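Local coordinates for protein macrophomate synthase intermolecular Diels-Alderase (Macrophoma commelinae, PDB 1IZC) that belongs to the HpcH/HpaI aldolase/citrate lyase family of TIM-barrel enzymes and binds magnesium and pyruvic acid, assembling from six copies of its chain, at residues 135-149 and 169-181. The protein carries 1 engineered substitution. Numbering follows the deposited sequence.
Sequences FVKEMYYGPIGRRSF and YNVATSNNHVCII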
loop_
_atom_site.group_PDB
_atom_site.type_symbol
_atom_site.label_atom_id
_atom_site.label_comp_id
_atom_site.label_asym_id
_atom_site.label_seq_id
_atom_site.Cartn_x
_atom_site.Cartn_y
_atom_site.Cartn_z
ATOM N N PHE A 135 18.611 -12.024 22.586
ATOM C CA PHE A 135 17.269 -12.296 22.078
ATOM C C PHE A 135 16.368 -12.758 23.212
ATOM O O PHE A 135 15.186 -12.431 23.251
ATOM C CB PHE A 135 17.278 -13.352 20.958
ATOM C CG PHE A 135 17.458 -12.759 19.587
ATOM C CD1 PHE A 135 18.731 -12.436 19.113
ATOM C CD2 PHE A 135 16.351 -12.443 18.808
ATOM C CE1 PHE A 135 18.895 -11.796 17.883
ATOM C CE2 PHE A 135 16.505 -11.800 17.570
ATOM C CZ PHE A 135 17.769 -11.476 17.111
ATOM N N VAL A 136 16.913 -13.524 24.148
ATOM C CA VAL A 136 16.080 -13.950 25.262
ATOM C C VAL A 136 15.547 -12.705 25.980
ATOM O O VAL A 136 14.361 -12.631 26.317
ATOM C CB VAL A 136 16.878 -14.825 26.237
ATOM C CG1 VAL A 136 16.032 -15.163 27.473
ATOM C CG2 VAL A 136 17.303 -16.096 25.533
ATOM N N LYS A 137 16.408 -11.711 26.188
ATOM C CA LYS A 137 15.981 -10.489 26.873
ATOM C C LYS A 137 14.823 -9.789 26.171
ATOM O O LYS A 137 13.897 -9.305 26.823
ATOM C CB LYS A 137 17.144 -9.490 26.999
ATOM C CG LYS A 137 18.295 -9.944 27.887
ATOM C CD LYS A 137 19.424 -8.915 27.841
ATOM C CE LYS A 137 20.667 -9.400 28.586
ATOM N NZ LYS A 137 21.830 -8.489 28.336
ATOM N N GLU A 138 14.869 -9.740 24.842
ATOM C CA GLU A 138 13.825 -9.056 24.083
ATOM C C GLU A 138 12.585 -9.890 23.777
ATOM O O GLU A 138 11.521 -9.339 23.477
ATOM C CB GLU A 138 14.400 -8.538 22.761
ATOM C CG GLU A 138 15.493 -7.486 22.911
ATOM C CD GLU A 138 15.021 -6.274 23.694
ATOM O OE1 GLU A 138 13.911 -5.772 23.403
ATOM O OE2 GLU A 138 15.758 -5.821 24.596
ATOM N N MET A 139 12.718 -11.207 23.856
ATOM C CA MET A 139 11.622 -12.113 23.518
ATOM C C MET A 139 10.679 -12.517 24.630
ATOM O O MET A 139 9.537 -12.913 24.383
ATOM C CB MET A 139 12.189 -13.388 22.907
ATOM C CG MET A 139 12.679 -13.233 21.482
ATOM S SD MET A 139 13.418 -14.739 20.828
ATOM C CE MET A 139 11.963 -15.864 20.848
ATOM N N TYR A 140 11.152 -12.434 25.861
ATOM C CA TYR A 140 10.330 -12.868 26.969
ATOM C C TYR A 140 10.150 -11.796 28.015
ATOM O O TYR A 140 11.043 -10.978 28.244
ATOM C CB TYR A 140 10.948 -14.121 27.610
ATOM C CG TYR A 140 11.108 -15.280 26.644
ATOM C CD1 TYR A 140 12.291 -15.461 25.925
ATOM C CD2 TYR A 140 10.059 -16.175 26.425
ATOM C CE1 TYR A 140 12.428 -16.510 25.006
ATOM C CE2 TYR A 140 10.180 -17.220 25.507
ATOM C CZ TYR A 140 11.366 -17.383 24.802
ATOM O OH TYR A 140 11.467 -18.419 23.893
ATOM N N TYR A 141 8.978 -11.804 28.640
ATOM C CA TYR A 141 8.673 -10.850 29.698
ATOM C C TYR A 141 9.400 -11.245 30.974
ATOM O O TYR A 141 9.818 -12.390 31.132
ATOM C CB TYR A 141 7.173 -10.859 29.993
ATOM C CG TYR A 141 6.323 -10.447 28.824
ATOM C CD1 TYR A 141 6.320 -9.131 28.380
ATOM C CD2 TYR A 141 5.509 -11.371 28.172
ATOM C CE1 TYR A 141 5.524 -8.736 27.313
ATOM C CE2 TYR A 141 4.711 -10.986 27.104
ATOM C CZ TYR A 141 4.723 -9.674 26.685
ATOM O OH TYR A 141 3.911 -9.294 25.650
ATOM N N GLY A 142 9.560 -10.286 31.873
ATOM C CA GLY A 142 10.183 -10.596 33.146
ATOM C C GLY A 142 9.308 -11.654 33.796
ATOM O O GLY A 142 8.099 -11.699 33.547
ATOM N N PRO A 143 9.867 -12.503 34.667
ATOM C CA PRO A 143 11.263 -12.555 35.105
ATOM C C PRO A 143 12.276 -13.163 34.133
ATOM O O PRO A 143 13.470 -13.149 34.402
ATOM C CB PRO A 143 11.172 -13.360 36.400
ATOM C CG PRO A 143 10.089 -14.351 36.076
ATOM C CD PRO A 143 9.048 -13.507 35.376
ATOM N N ILE A 144 11.816 -13.687 33.003
ATOM C CA ILE A 144 12.734 -14.310 32.057
ATOM C C ILE A 144 13.558 -13.292 31.278
ATOM O O ILE A 144 14.781 -13.436 31.137
ATOM C CB ILE A 144 11.966 -15.221 31.075
ATOM C CG1 ILE A 144 11.195 -16.282 31.871
ATOM C CG2 ILE A 144 12.940 -15.857 30.079
ATOM C CD1 ILE A 144 10.376 -17.238 31.015
ATOM N N GLY A 145 12.894 -12.260 30.778
ATOM C CA GLY A 145 13.590 -11.240 30.021
ATOM C C GLY A 145 13.072 -9.861 30.367
ATOM O O GLY A 145 12.655 -9.615 31.500
ATOM N N ARG A 146 13.089 -8.954 29.396
ATOM C CA ARG A 146 12.604 -7.605 29.627
ATOM C C ARG A 146 11.773 -7.119 28.456
ATOM O O ARG A 146 11.674 -5.919 28.195
ATOM C CB ARG A 146 13.772 -6.652 29.892
ATOM C CG ARG A 146 14.855 -6.645 28.840
ATOM C CD ARG A 146 16.111 -5.973 29.402
ATOM N NE ARG A 146 17.220 -5.995 28.454
ATOM C CZ ARG A 146 17.220 -5.343 27.297
ATOM N NH1 ARG A 146 16.167 -4.612 26.952
ATOM N NH2 ARG A 146 18.264 -5.430 26.483
ATOM N N ARG A 147 11.167 -8.069 27.753
ATOM C CA ARG A 147 10.324 -7.736 26.612
ATOM C C ARG A 147 9.291 -6.698 27.024
ATOM O O ARG A 147 8.704 -6.777 28.104
ATOM C CB ARG A 147 9.610 -8.986 26.088
ATOM C CG ARG A 147 8.595 -8.686 24.967
ATOM C CD ARG A 147 7.873 -9.944 24.508
ATOM N NE ARG A 147 6.804 -9.628 23.560
ATOM C CZ ARG A 147 5.876 -10.499 23.163
ATOM N NH1 ARG A 147 5.896 -11.738 23.624
ATOM N NH2 ARG A 147 4.911 -10.120 22.337
ATOM N N SER A 148 9.073 -5.723 26.148
ATOM C CA SER A 148 8.107 -4.672 26.398
ATOM C C SER A 148 6.704 -5.146 26.056
ATOM O O SER A 148 6.467 -5.750 25.008
ATOM C CB SER A 148 8.451 -3.436 25.568
ATOM O OG SER A 148 7.513 -2.407 25.801
ATOM N N PHE A 149 5.772 -4.839 26.943
ATOM C CA PHE A 149 4.383 -5.223 26.783
ATOM C C PHE A 149 3.621 -4.224 25.891
ATOM O O PHE A 149 3.601 -3.026 26.176
ATOM C CB PHE A 149 3.753 -5.282 28.173
ATOM C CG PHE A 149 2.402 -5.900 28.194
ATOM C CD1 PHE A 149 2.260 -7.284 28.246
ATOM C CD2 PHE A 149 1.264 -5.104 28.134
ATOM C CE1 PHE A 149 0.992 -7.876 28.236
ATOM C CE2 PHE A 149 -0.007 -5.685 28.124
ATOM C CZ PHE A 149 -0.138 -7.074 28.175
ATOM N N TYR A 169 -3.270 -10.630 30.524
ATOM C CA TYR A 169 -2.346 -9.956 29.638
ATOM C C TYR A 169 -1.566 -10.919 28.762
ATOM O O TYR A 169 -0.697 -10.519 27.987
ATOM C CB TYR A 169 -1.434 -9.077 30.478
ATOM C CG TYR A 169 -2.278 -8.144 31.312
ATOM C CD1 TYR A 169 -2.729 -8.522 32.581
ATOM C CD2 TYR A 169 -2.735 -6.938 30.781
ATOM C CE1 TYR A 169 -3.627 -7.723 33.299
ATOM C CE2 TYR A 169 -3.633 -6.134 31.483
ATOM C CZ TYR A 169 -4.077 -6.531 32.739
ATOM O OH TYR A 169 -4.990 -5.749 33.418
ATOM N N ASN A 170 -1.904 -12.195 28.892
ATOM C CA ASN A 170 -1.279 -13.248 28.111
ATOM C C ASN A 170 0.236 -13.311 28.259
ATOM O O ASN A 170 0.958 -13.710 27.351
ATOM C CB ASN A 170 -1.702 -13.101 26.635
ATOM C CG ASN A 170 -2.994 -13.858 26.332
ATOM O OD1 ASN A 170 -2.971 -15.069 26.155
ATOM N ND2 ASN A 170 -4.127 -13.146 26.297
ATOM N N VAL A 171 0.720 -12.911 29.426
ATOM C CA VAL A 171 2.144 -12.982 29.697
ATOM C C VAL A 171 2.554 -14.453 29.796
ATOM O O VAL A 171 3.634 -14.831 29.356
ATOM C CB VAL A 171 2.485 -12.261 31.024
ATOM C CG1 VAL A 171 3.850 -12.704 31.531
ATOM C CG2 VAL A 171 2.476 -10.759 30.796
ATOM N N ALA A 172 1.689 -15.283 30.371
ATOM C CA ALA A 172 1.992 -16.706 30.511
ATOM C C ALA A 172 1.989 -17.355 29.131
ATOM O O ALA A 172 2.837 -18.192 28.811
ATOM C CB ALA A 172 0.952 -17.388 31.418
ATOM N N THR A 173 1.017 -16.966 28.317
ATOM C CA THR A 173 0.909 -17.506 26.965
ATOM C C THR A 173 2.219 -17.273 26.236
ATOM O O THR A 173 2.818 -18.196 25.668
ATOM C CB THR A 173 -0.211 -16.804 26.195
ATOM O OG1 THR A 173 -1.455 -17.078 26.837
ATOM C CG2 THR A 173 -0.257 -17.297 24.742
ATOM N N SER A 174 2.671 -16.026 26.262
ATOM C CA SER A 174 3.898 -15.670 25.584
ATOM C C SER A 174 5.133 -16.372 26.127
ATOM O O SER A 174 5.941 -16.914 25.372
ATOM C CB SER A 174 4.093 -14.158 25.641
ATOM O OG SER A 174 3.059 -13.505 24.907
ATOM N N ASN A 175 5.290 -16.382 27.442
ATOM C CA ASN A 175 6.487 -17.003 27.984
ATOM C C ASN A 175 6.504 -18.535 27.933
ATOM O O ASN A 175 7.578 -19.147 27.972
ATOM C CB ASN A 175 6.737 -16.476 29.406
ATOM C CG ASN A 175 7.382 -15.073 29.412
ATOM O OD1 ASN A 175 7.517 -14.417 28.368
ATOM N ND2 ASN A 175 7.774 -14.611 30.599
ATOM N N ASN A 176 5.332 -19.153 27.808
ATOM C CA ASN A 176 5.251 -20.605 27.746
ATOM C C ASN A 176 5.167 -21.172 26.328
ATOM O O ASN A 176 5.513 -22.326 26.105
ATOM C CB ASN A 176 4.032 -21.120 28.521
ATOM C CG ASN A 176 4.082 -20.775 29.993
ATOM O OD1 ASN A 176 5.151 -20.699 30.585
ATOM N ND2 ASN A 176 2.919 -20.582 30.594
ATOM N N HIS A 177 4.706 -20.370 25.375
ATOM C CA HIS A 177 4.533 -20.873 24.007
ATOM C C HIS A 177 5.655 -20.564 23.028
ATOM O O HIS A 177 5.916 -21.353 22.112
ATOM C CB HIS A 177 3.247 -20.306 23.393
ATOM C CG HIS A 177 1.984 -20.884 23.953
ATOM N ND1 HIS A 177 0.746 -20.621 23.404
ATOM C CD2 HIS A 177 1.760 -21.704 25.010
ATOM C CE1 HIS A 177 -0.185 -21.254 24.095
ATOM N NE2 HIS A 177 0.401 -21.919 25.075
ATOM N N VAL A 178 6.295 -19.411 23.217
ATOM C CA VAL A 178 7.326 -18.920 22.301
ATOM C C VAL A 178 8.683 -19.609 22.386
ATOM O O VAL A 178 9.211 -19.832 23.480
ATOM C CB VAL A 178 7.500 -17.395 22.481
ATOM C CG1 VAL A 178 8.610 -16.876 21.566
ATOM C CG2 VAL A 178 6.174 -16.686 22.158
ATOM N N CYS A 179 9.244 -19.906 21.214
ATOM C CA CYS A 179 10.527 -20.608 21.098
ATOM C C CYS A 179 11.638 -19.813 20.422
ATOM O O CYS A 179 11.377 -18.965 19.553
ATOM C CB CYS A 179 10.334 -21.905 20.313
ATOM S SG CYS A 179 9.111 -23.038 21.012
ATOM N N ILE A 180 12.877 -20.107 20.825
ATOM C CA ILE A 180 14.069 -19.476 20.265
ATOM C C ILE A 180 14.886 -20.557 19.555
ATOM O O ILE A 180 15.189 -21.613 20.132
ATOM C CB ILE A 180 14.964 -18.814 21.346
ATOM C CG1 ILE A 180 14.203 -17.733 22.087
ATOM C CG2 ILE A 180 16.167 -18.162 20.686
ATOM C CD1 ILE A 180 15.092 -16.906 23.025
ATOM N N ILE A 181 15.231 -20.285 18.299
ATOM C CA ILE A 181 15.986 -21.204 17.465
ATOM C C ILE A 181 17.214 -20.533 16.838
ATOM O O ILE A 181 17.094 -19.781 15.864
ATOM C CB ILE A 181 15.100 -21.757 16.312
ATOM C CG1 ILE A 181 13.882 -22.482 16.890
ATOM C CG2 ILE A 181 15.889 -22.740 15.433
ATOM C CD1 ILE A 181 12.632 -21.613 16.951
HETATM O O HOH W 1 7.094 -13.768 25.176
HETATM O O HOH W 2 1.998 -11.062 25.044
HETATM O O HOH W 3 4.072 -13.419 22.423
#
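The side-chain amide of Asn175 pairs with both polar backbone atoms of Tyr141. Tyr141 N donates to Asn175 OD1 over 3.0 Å, in the amide plane and on a lone pair, while Asn175 ND2 returns a bond of 3.1 Å to Tyr141 O from above the carbonyl plane. Asparagine suits the place because one short, flat group offers acceptor and donor together. Gly145 N reaches Tyr141 O from the opposite face, so this oxygen ties the turn to helix 171-177. Beside it, the Tyr140 ring lies with its edge to Val178 O and Ile180 CD1. With CG anti to the carbonyl carbon (chi1 -58°), the ring carries its hydroxyl to Val178 O, 2.7 Å away, and sets CE1 against the CD1 methyl of Ile180. That methyl also meets Val136 CG2 at 3.4 Å, tighter than usual for two carbons, and Met139 bends at chi3 to turn its CE methyl toward Val178 CG1, 3.6 Å away.

In this TIM barrel, helix 129-139 thus packs on strand 179-184, the next strand, reached through a long loop and helix 171-177; the axes of helix 135-139 and strand 179-181 are roughly antiparallel (153°).

Farther along, Val171 CG2 lies over one face of the Tyr141 ring and Arg147 CD over the other, while Ser174 CB sits at its edge. The extended Arg147 places its guanidinium with Tyr141 OH over one face; at its edge NH1 donates to two waters, one bonded to Asn175 OD1 and Met139 O, the other to Ser174 OG. Asp115 anchors this buried charge through a salt bridge to NH2. At the far end, Phe149 turns its ring edge to Tyr169 O, with CZ 3.3 Å from Tyr169 CB; its backbone N bonds to Asp211 of a neighbouring subunit, a magnesium ligand, and its side chain lies about 6 Å from a bound pyruvic acid.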